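PDB 4S3I: DNA polymerase III subunit beta from Helicobacter pylori 26695, which confers DNA tethering and processivity on DNA polymerases and other proteins as a sliding clamp. Local coordinates for residues L136-A139 with F140-A144; Q162-Q165 with K166-T169; K220-G223 with M224-V227; K359-H362 with L363-K366. All coordinates share one frame; numbering follows the deposited sequence.

Contact 1: residues L136-A139 with F140-A144; sequences LVDA and FKKIA
Helix 135-143 of the central clamp domain carries this contact, in which side chains four residues apart, L136 with F140 and D138 with K142, meet along two different flanks of the same helix. Beneath them F140 N donates to L136 O at 2.9 Å and K141 N to V137 O at 2.8 Å. On the buried flank L136 lies over a face of the F140 ring: its CG sits 4.2 Å from the ring centroid and 23° off the normal, which identifies a CH-pi contact, while CD1 approaches CE1 of F140 to 3.7 Å. The ring packs further against L206, I209 and L210 of helix 203-212 and against I159 and M161 of strand 158-164. On the other flank K142 NZ forms a salt bridge with D138 OD2 at 2.8 Å, meeting the syn side of the carboxylate, 20° out of its plane. An extended K142 chain and a D138 CG anti to its backbone N (chi1 -172°) bring the two charges together. Both charged groups also bond A365, OD2 accepting from its N and NZ donating to its O. The salt bridge therefore presents a paired acceptor and donor to a single residue's backbone, tying the helix to the loop before strand 368-371.

Contact 2: residues Q162-Q165 with K166-T169; sequences QFDQ and KHQT
One carboxylate, that of D164, is gripped twice by the same residue, H167, with both donors lying well out of its plane. The backbone N of H167 reaches D164 OD1 at 2.7 Å from 46° above the carboxylate plane, and the ring atom ND1 of H167 reaches D164 OD2 at 2.9 Å with an N-H...O angle of 178°. The second bond is also flat with respect to the imidazole, OD2 lying at its edge in the ring plane. With chi1 at -175°, the D164 carboxylate is carried to the far side of CB from its own N and swings out over the turn; a negative charge here would be expected to stabilise a protonated imidazole. Below the turn, D164 N donates to T169 O at 2.8 Å and T169 N returns the bond to D164 O at 3.1 Å, making these residues an antiparallel hydrogen-bonded pair. A water bonded to Q162 O and T169 OG1 links the chains further along. Q168 has positive phi and psi, and its OE1 accepts from I190 N of strand 190-192, which belongs to another sheet. With Q168 and T169 both opposite D164, the backbone forms a G1 beta bulge, closing the hairpin between strands 158-164 and 169-175.

Contact 3: residues K220-G223 with M224-V227; sequences KSDG and MLAV
S221 and L225 meet through a side-chain bond, S221 OG donating to L225 O at 2.9 Å. The hydroxyl oxygen stands anti to the S221 backbone N (chi1 178°), which directs it across to the returning chain, and it comes from 39° above the carbonyl plane of L225. The same OG accepts from G223 N at 3.0 Å, closing an ST turn, so this buried hydroxyl is engaged as donor and acceptor at once. D222 adopts the less common position with CG between the backbone N and the carbonyl carbon (chi1 60°), folding its carboxylate back over the turn. There OD1 accepts from L225 N at 2.8 Å, nearly along its C-O axis, and from M224 N at 3.0 Å, this time from above the carboxylate plane. Two side chains thus fasten the connection of the beta hairpin formed by strands 217-221 and 225-229, in the sheet that also contains strand 127-131. G223 takes a positive phi. Beyond the turn, K220 and V227 form an antiparallel hydrogen-bonded pair, followed by the non-hydrogen-bonded pair S221 and A226. The latter two side chains share a sheet face, CB to CB 4.4 Å, where S221 touches C199 and A226 touches L201 of strand 196-202.

Contact 4: residues K359-H362 with L363-K366; sequences KQSH and LNAK
K366 NZ donates to K359 O at 2.6 Å, the shorter of the two hydrogen bonds between the two halves of this loop. The donor stands 36° above the carbonyl plane, so it comes in tilted, off the lone-pair directions. K366 places its CG anti to its own carbonyl carbon (chi1 -53°) and is extended from there onward, which carries the ammonium back across the loop; NZ also bonds L356 O, so the ammonium donates to two backbone carbonyls. The second bond runs from S361 OG to N364 O, 3.1 Å long and likewise from above the carbonyl plane. Here the hydroxyl lies between the backbone N and the carbonyl carbon of S361 (chi1 71°), turned inward to the chain that follows. These bonds brace the irregular connection between strands 350-354 and 368-371 of the C-terminal clamp domain, where neither segment has regular helix or strand and the chain reverses between H362 and L363. Around these bonds the packing within the loop is made by S361, N364 and K366. The N364 amide lies against the S361 methylene, OD1 and ND2 each 3.3 Å from CB, and the K366 CE stands 3.7 Å from that same CB. At the bend, H362 is exposed and poorly ordered, while beyond it A365 packs on A139 of helix 135-143 and on T183 and L185 of strand 179-185.

In the fold
Contacts 1, 2 and 3 follow one another along the central domain, and contact 4 comes later, in the C-terminal domain. Contact 1 lies on helix 135-143, its centre about 6 Å from the centre of the chain; contacts 2 and 3 close separate hairpins in the eight-stranded and nine-stranded sheets, their centres about 16 Å apart. Contact 4 lies about 26 Å from contact 3, centre to centre, but touches contact 1 through A365, including A139 CB against A365 CB at 3.7 Å. The eight-stranded sheet runs on from the central into the C-terminal domain, strand 179-185 pairing with 368-371, so side-chain and sheet bonds both join neighbouring domains of the clamp.

Contact 1: residues L136-A139 with F140-A144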
ATOM      1  N   LEU A 136      16.908 -13.151 -19.500  1.00 28.37           N
ATOM      2  CA  LEU A 136      16.457 -11.904 -20.116  1.00 28.31           C
ATOM      3  C   LEU A 136      15.598 -11.076 -19.161  1.00 27.72           C
ATOM      4  O   LEU A 136      15.835  -9.876 -19.003  1.00 27.51           O
ATOM      5  CB  LEU A 136      15.732 -12.167 -21.441  1.00 30.34           C
ATOM      6  CG  LEU A 136      15.310 -10.921 -22.233  1.00 29.97           C
ATOM      7  CD1 LEU A 136      16.519 -10.051 -22.567  1.00 29.14           C
ATOM      8  CD2 LEU A 136      14.581 -11.328 -23.521  1.00 30.12           C
ATOM      9  N   VAL A 137      14.621 -11.692 -18.499  1.00 27.51           N
ATOM     10  CA  VAL A 137      13.796 -10.899 -17.584  1.00 27.03           C
ATOM     11  C   VAL A 137      14.589 -10.505 -16.333  1.00 27.19           C
ATOM     12  O   VAL A 137      14.266  -9.524 -15.658  1.00 26.31           O
ATOM     13  CB  VAL A 137      12.461 -11.578 -17.205  1.00 30.38           C
ATOM     14  CG1 VAL A 137      11.739 -12.088 -18.459  1.00 31.34           C
ATOM     15  CG2 VAL A 137      12.683 -12.716 -16.195  1.00 33.07           C
ATOM     16  N   ASP A 138      15.617 -11.287 -16.021  1.00 27.22           N
ATOM     17  CA  ASP A 138      16.510 -10.943 -14.920  1.00 26.41           C
ATOM     18  C   ASP A 138      17.244  -9.652 -15.276  1.00 26.36           C
ATOM     19  O   ASP A 138      17.321  -8.727 -14.476  1.00 26.04           O
ATOM     20  CB  ASP A 138      17.500 -12.086 -14.677  1.00 26.64           C
ATOM     21  CG  ASP A 138      18.335 -11.879 -13.414  1.00 31.41           C
ATOM     22  OD1 ASP A 138      17.752 -11.540 -12.366  1.00 28.11           O
ATOM     23  OD2 ASP A 138      19.573 -12.052 -13.468  1.00 32.12           O
ATOM     24  N   ALA A 139      17.772  -9.593 -16.495  1.00 26.74           N
ATOM     25  CA  ALA A 139      18.411  -8.383 -16.991  1.00 26.84           C
ATOM     26  C   ALA A 139      17.433  -7.206 -16.980  1.00 29.50           C
ATOM     27  O   ALA A 139      17.782  -6.107 -16.564  1.00 26.57           O
ATOM     28  CB  ALA A 139      18.976  -8.616 -18.410  1.00 27.42           C
ATOM     29  N   PHE A 140      16.210  -7.436 -17.456  1.00 26.80           N
ATOM     30  CA  PHE A 140      15.201  -6.380 -17.504  1.00 26.75           C
ATOM     31  C   PHE A 140      14.904  -5.861 -16.093  1.00 26.30           C
ATOM     32  O   PHE A 140      14.856  -4.655 -15.856  1.00 26.28           O
ATOM     33  CB  PHE A 140      13.890  -6.895 -18.141  1.00 26.92           C
ATOM     34  CG  PHE A 140      13.944  -7.045 -19.634  1.00 27.48           C
ATOM     35  CD1 PHE A 140      15.044  -6.607 -20.360  1.00 27.84           C
ATOM     36  CD2 PHE A 140      12.871  -7.608 -20.320  1.00 42.05           C
ATOM     37  CE1 PHE A 140      15.091  -6.744 -21.742  1.00 28.65           C
ATOM     38  CE2 PHE A 140      12.906  -7.748 -21.705  1.00 41.69           C
ATOM     39  CZ  PHE A 140      14.017  -7.313 -22.415  1.00 36.45           C
ATOM     40  N   LYS A 141      14.693  -6.775 -15.160  1.00 26.02           N
ATOM     41  CA  LYS A 141      14.324  -6.355 -13.807  1.00 25.68           C
ATOM     42  C   LYS A 141      15.479  -5.611 -13.131  1.00 31.51           C
ATOM     43  O   LYS A 141      15.268  -4.687 -12.338  1.00 26.97           O
ATOM     44  CB  LYS A 141      13.907  -7.567 -12.969  1.00 25.53           C
ATOM     45  CG  LYS A 141      13.310  -7.212 -11.619  1.00 50.98           C
ATOM     46  CD  LYS A 141      13.386  -8.391 -10.647  1.00 57.69           C
ATOM     47  CE  LYS A 141      12.791  -8.019  -9.289  1.00 62.37           C
ATOM     48  NZ  LYS A 141      13.217  -8.934  -8.184  1.00 67.47           N
ATOM     49  N   LYS A 142      16.707  -5.995 -13.459  1.00 29.06           N
ATOM     50  CA  LYS A 142      17.864  -5.414 -12.785  1.00 29.25           C
ATOM     51  C   LYS A 142      18.177  -4.030 -13.322  1.00 29.72           C
ATOM     52  O   LYS A 142      18.685  -3.169 -12.610  1.00 27.80           O
ATOM     53  CB  LYS A 142      19.074  -6.349 -12.904  1.00 25.62           C
ATOM     54  CG  LYS A 142      19.031  -7.502 -11.922  1.00 25.45           C
ATOM     55  CD  LYS A 142      20.155  -8.524 -12.172  1.00 27.99           C
ATOM     56  CE  LYS A 142      20.164  -9.614 -11.091  1.00 25.59           C
ATOM     57  NZ  LYS A 142      21.048 -10.748 -11.501  1.00 25.92           N
ATOM     58  N   ILE A 143      17.837  -3.806 -14.578  1.00 26.07           N
ATOM     59  CA  ILE A 143      18.212  -2.565 -15.250  1.00 26.43           C
ATOM     60  C   ILE A 143      17.099  -1.521 -15.194  1.00 32.16           C
ATOM     61  O   ILE A 143      17.355  -0.314 -15.213  1.00 29.82           O
ATOM     62  CB  ILE A 143      18.629  -2.880 -16.705  1.00 26.90           C
ATOM     63  CG1 ILE A 143      19.916  -3.706 -16.689  1.00 26.89           C
ATOM     64  CG2 ILE A 143      18.813  -1.625 -17.558  1.00 27.42           C
ATOM     65  CD1 ILE A 143      20.442  -4.067 -18.074  1.00 27.44           C
ATOM     66  N   ALA A 144      15.860  -1.997 -15.104  1.00 34.89           N
ATOM     67  CA  ALA A 144      14.679  -1.117 -15.082  1.00 34.52           C
ATOM     68  C   ALA A 144      14.798   0.140 -14.201  1.00 37.12           C
ATOM     69  O   ALA A 144      14.402   1.228 -14.635  1.00 33.69           O
ATOM     70  CB  ALA A 144      13.421  -1.908 -14.709  1.00 32.15           C
TER

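Contact 2: residues Q162-Q165 with K166-T169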
ATOM      1  N   GLN A 162      20.545  -5.123 -27.929  1.00 32.84           N
ATOM      2  CA  GLN A 162      21.441  -5.133 -29.078  1.00 34.15           C
ATOM      3  C   GLN A 162      21.831  -6.565 -29.423  1.00 37.16           C
ATOM      4  O   GLN A 162      22.447  -7.264 -28.606  1.00 34.59           O
ATOM      5  CB  GLN A 162      22.693  -4.310 -28.776  1.00 42.70           C
ATOM      6  CG  GLN A 162      23.565  -3.993 -29.985  1.00 49.58           C
ATOM      7  CD  GLN A 162      24.635  -2.955 -29.657  1.00 59.99           C
ATOM      8  OE1 GLN A 162      24.460  -1.762 -29.917  1.00 65.65           O
ATOM      9  NE2 GLN A 162      25.738  -3.407 -29.067  1.00 61.39           N
ATOM     10  N   PHE A 163      21.455  -7.002 -30.622  1.00 34.92           N
ATOM     11  CA  PHE A 163      21.715  -8.370 -31.064  1.00 38.60           C
ATOM     12  C   PHE A 163      22.950  -8.426 -31.943  1.00 39.76           C
ATOM     13  O   PHE A 163      23.030  -7.723 -32.955  1.00 43.67           O
ATOM     14  CB  PHE A 163      20.527  -8.911 -31.866  1.00 38.72           C
ATOM     15  CG  PHE A 163      19.268  -9.075 -31.061  1.00 36.10           C
ATOM     16  CD1 PHE A 163      18.999 -10.271 -30.407  1.00 34.39           C
ATOM     17  CD2 PHE A 163      18.346  -8.044 -30.970  1.00 34.59           C
ATOM     18  CE1 PHE A 163      17.832 -10.436 -29.666  1.00 33.65           C
ATOM     19  CE2 PHE A 163      17.176  -8.195 -30.218  1.00 33.83           C
ATOM     20  CZ  PHE A 163      16.919  -9.397 -29.572  1.00 33.36           C
ATOM     21  N   ASP A 164      23.909  -9.264 -31.558  1.00 42.23           N
ATOM     22  CA  ASP A 164      25.049  -9.583 -32.422  1.00 45.32           C
ATOM     23  C   ASP A 164      24.920 -11.035 -32.876  1.00 46.43           C
ATOM     24  O   ASP A 164      25.277 -11.957 -32.131  1.00 44.89           O
ATOM     25  CB  ASP A 164      26.375  -9.379 -31.671  1.00 45.93           C
ATOM     26  CG  ASP A 164      27.602  -9.585 -32.560  1.00 52.22           C
ATOM     27  OD1 ASP A 164      27.657 -10.560 -33.346  1.00 56.13           O
ATOM     28  OD2 ASP A 164      28.527  -8.757 -32.463  1.00 61.29           O
ATOM     29  N   GLN A 165      24.418 -11.235 -34.094  1.00 47.45           N
ATOM     30  CA  GLN A 165      24.203 -12.576 -34.634  1.00 45.80           C
ATOM     31  C   GLN A 165      25.516 -13.357 -34.740  1.00 48.16           C
ATOM     32  O   GLN A 165      25.559 -14.548 -34.432  1.00 41.44           O
ATOM     33  CB  GLN A 165      23.481 -12.505 -35.991  1.00 45.40           C
ATOM     34  CG  GLN A 165      23.874 -13.590 -37.014  1.00 62.36           C
ATOM     35  CD  GLN A 165      23.140 -14.907 -36.807  1.00 70.88           C
ATOM     36  OE1 GLN A 165      23.762 -15.960 -36.640  1.00 71.99           O
ATOM     37  NE2 GLN A 165      21.810 -14.856 -36.834  1.00 72.73           N
ATOM     38  N   LYS A 166      26.583 -12.680 -35.156  1.00 57.55           N
ATOM     39  CA  LYS A 166      27.855 -13.355 -35.406  1.00 69.10           C
ATOM     40  C   LYS A 166      28.420 -13.961 -34.134  1.00 61.99           C
ATOM     41  O   LYS A 166      28.874 -15.110 -34.117  1.00 56.94           O
ATOM     42  CB  LYS A 166      28.885 -12.390 -35.996  1.00 81.86           C
ATOM     43  CG  LYS A 166      29.612 -12.947 -37.207  1.00 96.76           C
ATOM     44  CD  LYS A 166      28.762 -12.782 -38.465  1.00108.94           C
ATOM     45  CE  LYS A 166      28.565 -14.090 -39.226  1.00115.17           C
ATOM     46  NZ  LYS A 166      27.539 -14.968 -38.590  1.00115.94           N
ATOM     47  N   HIS A 167      28.381 -13.178 -33.064  1.00 55.67           N
ATOM     48  CA  HIS A 167      28.984 -13.594 -31.816  1.00 52.48           C
ATOM     49  C   HIS A 167      27.951 -14.189 -30.864  1.00 46.45           C
ATOM     50  O   HIS A 167      28.295 -14.611 -29.761  1.00 46.05           O
ATOM     51  CB  HIS A 167      29.763 -12.429 -31.202  1.00 55.15           C
ATOM     52  CG  HIS A 167      30.828 -11.888 -32.108  1.00 67.98           C
ATOM     53  ND1 HIS A 167      30.733 -10.659 -32.724  1.00 72.78           N
ATOM     54  CD2 HIS A 167      32.000 -12.430 -32.527  1.00 68.48           C
ATOM     55  CE1 HIS A 167      31.808 -10.457 -33.469  1.00 75.68           C
ATOM     56  NE2 HIS A 167      32.589 -11.518 -33.369  1.00 72.28           N
ATOM     57  N   GLN A 168      26.698 -14.253 -31.321  1.00 39.87           N
ATOM     58  CA  GLN A 168      25.610 -14.844 -30.545  1.00 44.14           C
ATOM     59  C   GLN A 168      25.534 -14.216 -29.153  1.00 45.81           C
ATOM     60  O   GLN A 168      25.487 -14.904 -28.118  1.00 36.91           O
ATOM     61  CB  GLN A 168      25.759 -16.362 -30.474  1.00 50.21           C
ATOM     62  CG  GLN A 168      25.671 -17.045 -31.854  1.00 58.77           C
ATOM     63  CD  GLN A 168      24.291 -16.900 -32.515  1.00 66.01           C
ATOM     64  OE1 GLN A 168      23.388 -17.706 -32.279  1.00 69.85           O
ATOM     65  NE2 GLN A 168      24.134 -15.879 -33.354  1.00 63.10           N
ATOM     66  N   THR A 169      25.555 -12.889 -29.136  1.00 35.29           N
ATOM     67  CA  THR A 169      25.441 -12.169 -27.884  1.00 34.21           C
ATOM     68  C   THR A 169      24.352 -11.123 -27.977  1.00 33.83           C
ATOM     69  O   THR A 169      24.190 -10.456 -29.004  1.00 35.97           O
ATOM     70  CB  THR A 169      26.771 -11.506 -27.427  1.00 56.98           C
ATOM     71  OG1 THR A 169      27.028 -10.332 -28.206  1.00 63.97           O
ATOM     72  CG2 THR A 169      27.936 -12.475 -27.536  1.00 47.63           C
TER
HETATM   73  O   HOH W   1      25.382  -7.968 -28.332  1.00 36.66           O

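Contact 3: residues K220-G223 with M224-V227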
ATOM      1  N   LYS A 220      10.475 -11.876 -30.790  1.00 33.59           N
ATOM      2  CA  LYS A 220      10.696 -11.568 -32.198  1.00 35.23           C
ATOM      3  C   LYS A 220      10.471 -10.098 -32.484  1.00 34.66           C
ATOM      4  O   LYS A 220       9.651  -9.450 -31.837  1.00 34.07           O
ATOM      5  CB  LYS A 220       9.766 -12.390 -33.097  1.00 39.71           C
ATOM      6  CG  LYS A 220       9.898 -13.889 -32.971  1.00 45.90           C
ATOM      7  CD  LYS A 220       8.560 -14.556 -33.263  1.00 53.72           C
ATOM      8  CE  LYS A 220       8.680 -16.066 -33.324  1.00 60.18           C
ATOM      9  NZ  LYS A 220       9.401 -16.510 -34.550  1.00 67.46           N
ATOM     10  N   SER A 221      11.171  -9.591 -33.490  1.00 35.50           N
ATOM     11  CA  SER A 221      11.017  -8.199 -33.874  1.00 35.78           C
ATOM     12  C   SER A 221      11.217  -7.984 -35.363  1.00 37.05           C
ATOM     13  O   SER A 221      12.034  -8.665 -36.008  1.00 37.71           O
ATOM     14  CB  SER A 221      11.973  -7.310 -33.086  1.00 35.30           C
ATOM     15  OG  SER A 221      11.837  -5.975 -33.516  1.00 36.88           O
ATOM     16  N   ASP A 222      10.465  -7.036 -35.915  1.00 37.48           N
ATOM     17  CA  ASP A 222      10.639  -6.680 -37.317  1.00 39.49           C
ATOM     18  C   ASP A 222      11.279  -5.300 -37.440  1.00 47.29           C
ATOM     19  O   ASP A 222      11.316  -4.706 -38.527  1.00 45.73           O
ATOM     20  CB  ASP A 222       9.312  -6.745 -38.077  1.00 39.48           C
ATOM     21  CG  ASP A 222       8.253  -5.807 -37.512  1.00 40.47           C
ATOM     22  OD1 ASP A 222       8.462  -5.215 -36.434  1.00 39.86           O
ATOM     23  OD2 ASP A 222       7.189  -5.673 -38.155  1.00 40.40           O
ATOM     24  N   GLY A 223      11.797  -4.801 -36.318  1.00 46.72           N
ATOM     25  CA  GLY A 223      12.438  -3.500 -36.297  1.00 49.13           C
ATOM     26  C   GLY A 223      11.435  -2.387 -36.050  1.00 51.61           C
ATOM     27  O   GLY A 223      11.816  -1.221 -35.916  1.00 54.03           O
ATOM     28  N   MET A 224      10.153  -2.745 -35.983  1.00 40.89           N
ATOM     29  CA  MET A 224       9.094  -1.769 -35.729  1.00 40.91           C
ATOM     30  C   MET A 224       8.302  -2.129 -34.479  1.00 39.71           C
ATOM     31  O   MET A 224       8.001  -1.273 -33.647  1.00 38.94           O
ATOM     32  CB  MET A 224       8.172  -1.651 -36.950  1.00 39.15           C
ATOM     33  CG  MET A 224       8.879  -1.108 -38.178  1.00 48.05           C
ATOM     34  SD  MET A 224       7.823  -1.051 -39.637  1.00 97.03           S
ATOM     35  CE  MET A 224       6.528   0.052 -39.060  1.00 51.66           C
ATOM     36  N   LEU A 225       7.974  -3.410 -34.355  1.00 36.45           N
ATOM     37  CA  LEU A 225       7.296  -3.930 -33.180  1.00 35.36           C
ATOM     38  C   LEU A 225       8.151  -5.049 -32.605  1.00 34.78           C
ATOM     39  O   LEU A 225       8.942  -5.671 -33.323  1.00 36.19           O
ATOM     40  CB  LEU A 225       5.922  -4.498 -33.546  1.00 37.01           C
ATOM     41  CG  LEU A 225       4.914  -3.600 -34.269  1.00 44.11           C
ATOM     42  CD1 LEU A 225       3.666  -4.392 -34.605  1.00 45.96           C
ATOM     43  CD2 LEU A 225       4.544  -2.382 -33.421  1.00 36.07           C
ATOM     44  N   ALA A 226       7.997  -5.304 -31.316  1.00 33.78           N
ATOM     45  CA  ALA A 226       8.518  -6.530 -30.735  1.00 33.27           C
ATOM     46  C   ALA A 226       7.334  -7.356 -30.253  1.00 38.73           C
ATOM     47  O   ALA A 226       6.383  -6.822 -29.666  1.00 36.64           O
ATOM     48  CB  ALA A 226       9.463  -6.238 -29.605  1.00 32.59           C
ATOM     49  N   VAL A 227       7.402  -8.659 -30.494  1.00 32.94           N
ATOM     50  CA  VAL A 227       6.347  -9.577 -30.103  1.00 32.63           C
ATOM     51  C   VAL A 227       6.919 -10.676 -29.214  1.00 32.14           C
ATOM     52  O   VAL A 227       7.900 -11.330 -29.576  1.00 32.49           O
ATOM     53  CB  VAL A 227       5.670 -10.188 -31.350  1.00 38.42           C
ATOM     54  CG1 VAL A 227       4.684 -11.290 -30.950  1.00 40.11           C
ATOM     55  CG2 VAL A 227       4.973  -9.098 -32.152  1.00 33.95           C
TER

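Contact 4: residues K359-H362 with L363-K366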
ATOM      1  N   LYS A 359      33.025 -14.630 -14.784  1.00 39.34           N
ATOM      2  CA  LYS A 359      32.674 -16.047 -14.773  1.00 41.68           C
ATOM      3  C   LYS A 359      31.358 -16.316 -15.513  1.00 41.22           C
ATOM      4  O   LYS A 359      30.385 -15.570 -15.377  1.00 35.98           O
ATOM      5  CB  LYS A 359      32.612 -16.594 -13.346  1.00 40.01           C
ATOM      6  CG  LYS A 359      32.261 -18.073 -13.275  1.00 43.81           C
ATOM      7  CD  LYS A 359      32.240 -18.554 -11.837  1.00 48.33           C
ATOM      8  CE  LYS A 359      32.073 -20.065 -11.771  1.00 52.20           C
ATOM      9  NZ  LYS A 359      32.451 -20.590 -10.424  1.00 53.26           N
ATOM     10  N   GLN A 360      31.344 -17.382 -16.302  1.00 45.20           N
ATOM     11  CA  GLN A 360      30.184 -17.722 -17.123  1.00 56.63           C
ATOM     12  C   GLN A 360      28.973 -18.155 -16.291  1.00 51.62           C
ATOM     13  O   GLN A 360      29.095 -18.966 -15.368  1.00 46.19           O
ATOM     14  CB  GLN A 360      30.551 -18.822 -18.129  1.00 65.39           C
ATOM     15  CG  GLN A 360      31.752 -18.483 -19.010  1.00 72.04           C
ATOM     16  CD  GLN A 360      31.873 -19.397 -20.219  1.00 80.58           C
ATOM     17  OE1 GLN A 360      30.879 -19.708 -20.881  1.00 84.97           O
ATOM     18  NE2 GLN A 360      33.095 -19.834 -20.513  1.00 78.55           N
ATOM     19  N   SER A 361      27.803 -17.620 -16.631  1.00 47.71           N
ATOM     20  CA  SER A 361      26.569 -17.992 -15.940  1.00 57.11           C
ATOM     21  C   SER A 361      25.436 -18.317 -16.914  1.00 63.01           C
ATOM     22  O   SER A 361      25.267 -17.641 -17.935  1.00 62.63           O
ATOM     23  CB  SER A 361      26.128 -16.885 -14.981  1.00 53.77           C
ATOM     24  OG  SER A 361      25.646 -15.757 -15.688  1.00 53.31           O
ATOM     25  N   HIS A 362      24.654 -19.338 -16.574  1.00 66.38           N
ATOM     26  CA  HIS A 362      23.584 -19.833 -17.436  1.00 78.82           C
ATOM     27  C   HIS A 362      22.251 -19.114 -17.220  1.00 75.05           C
ATOM     28  O   HIS A 362      21.666 -18.559 -18.155  1.00 77.65           O
ATOM     29  CB  HIS A 362      23.379 -21.331 -17.185  1.00 93.29           C
ATOM     30  CG  HIS A 362      23.962 -22.212 -18.244  1.00106.95           C
ATOM     31  ND1 HIS A 362      24.279 -21.751 -19.503  1.00112.58           N
ATOM     32  CD2 HIS A 362      24.283 -23.528 -18.234  1.00112.08           C
ATOM     33  CE1 HIS A 362      24.771 -22.744 -20.223  1.00114.64           C
ATOM     34  NE2 HIS A 362      24.783 -23.834 -19.475  1.00114.68           N
ATOM     35  N   LEU A 363      21.788 -19.134 -15.976  1.00 66.18           N
ATOM     36  CA  LEU A 363      20.407 -18.810 -15.632  1.00 58.62           C
ATOM     37  C   LEU A 363      20.151 -17.327 -15.411  1.00 53.53           C
ATOM     38  O   LEU A 363      19.012 -16.856 -15.502  1.00 54.02           O
ATOM     39  CB  LEU A 363      20.029 -19.585 -14.377  1.00 60.13           C
ATOM     40  CG  LEU A 363      20.195 -21.084 -14.598  1.00 65.50           C
ATOM     41  CD1 LEU A 363      20.640 -21.810 -13.335  1.00 69.62           C
ATOM     42  CD2 LEU A 363      18.902 -21.660 -15.138  1.00 68.74           C
ATOM     43  N   ASN A 364      21.225 -16.596 -15.145  1.00 47.12           N
ATOM     44  CA  ASN A 364      21.142 -15.244 -14.608  1.00 45.71           C
ATOM     45  C   ASN A 364      21.898 -14.234 -15.460  1.00 37.68           C
ATOM     46  O   ASN A 364      22.850 -14.576 -16.158  1.00 40.29           O
ATOM     47  CB  ASN A 364      21.743 -15.251 -13.206  1.00 54.87           C
ATOM     48  CG  ASN A 364      23.101 -15.964 -13.172  1.00 73.37           C
ATOM     49  OD1 ASN A 364      23.186 -17.175 -13.421  1.00 74.83           O
ATOM     50  ND2 ASN A 364      24.165 -15.213 -12.876  1.00 74.29           N
ATOM     51  N   ALA A 365      21.481 -12.978 -15.390  1.00 30.87           N
ATOM     52  CA  ALA A 365      22.234 -11.911 -16.027  1.00 28.37           C
ATOM     53  C   ALA A 365      23.151 -11.299 -14.970  1.00 28.21           C
ATOM     54  O   ALA A 365      22.741 -11.159 -13.817  1.00 28.57           O
ATOM     55  CB  ALA A 365      21.299 -10.861 -16.568  1.00 27.83           C
ATOM     56  N   LYS A 366      24.362 -10.902 -15.354  1.00 27.29           N
ATOM     57  CA  LYS A 366      25.211 -10.130 -14.442  1.00 26.97           C
ATOM     58  C   LYS A 366      25.308  -8.692 -14.909  1.00 26.92           C
ATOM     59  O   LYS A 366      25.883  -8.397 -15.956  1.00 28.83           O
ATOM     60  CB  LYS A 366      26.600 -10.752 -14.307  1.00 27.25           C
ATOM     61  CG  LYS A 366      26.576 -12.222 -13.921  1.00 27.47           C
ATOM     62  CD  LYS A 366      27.972 -12.704 -13.570  1.00 27.73           C
ATOM     63  CE  LYS A 366      27.990 -14.201 -13.308  1.00 28.12           C
ATOM     64  NZ  LYS A 366      29.406 -14.645 -13.101  1.00 29.23           N
TER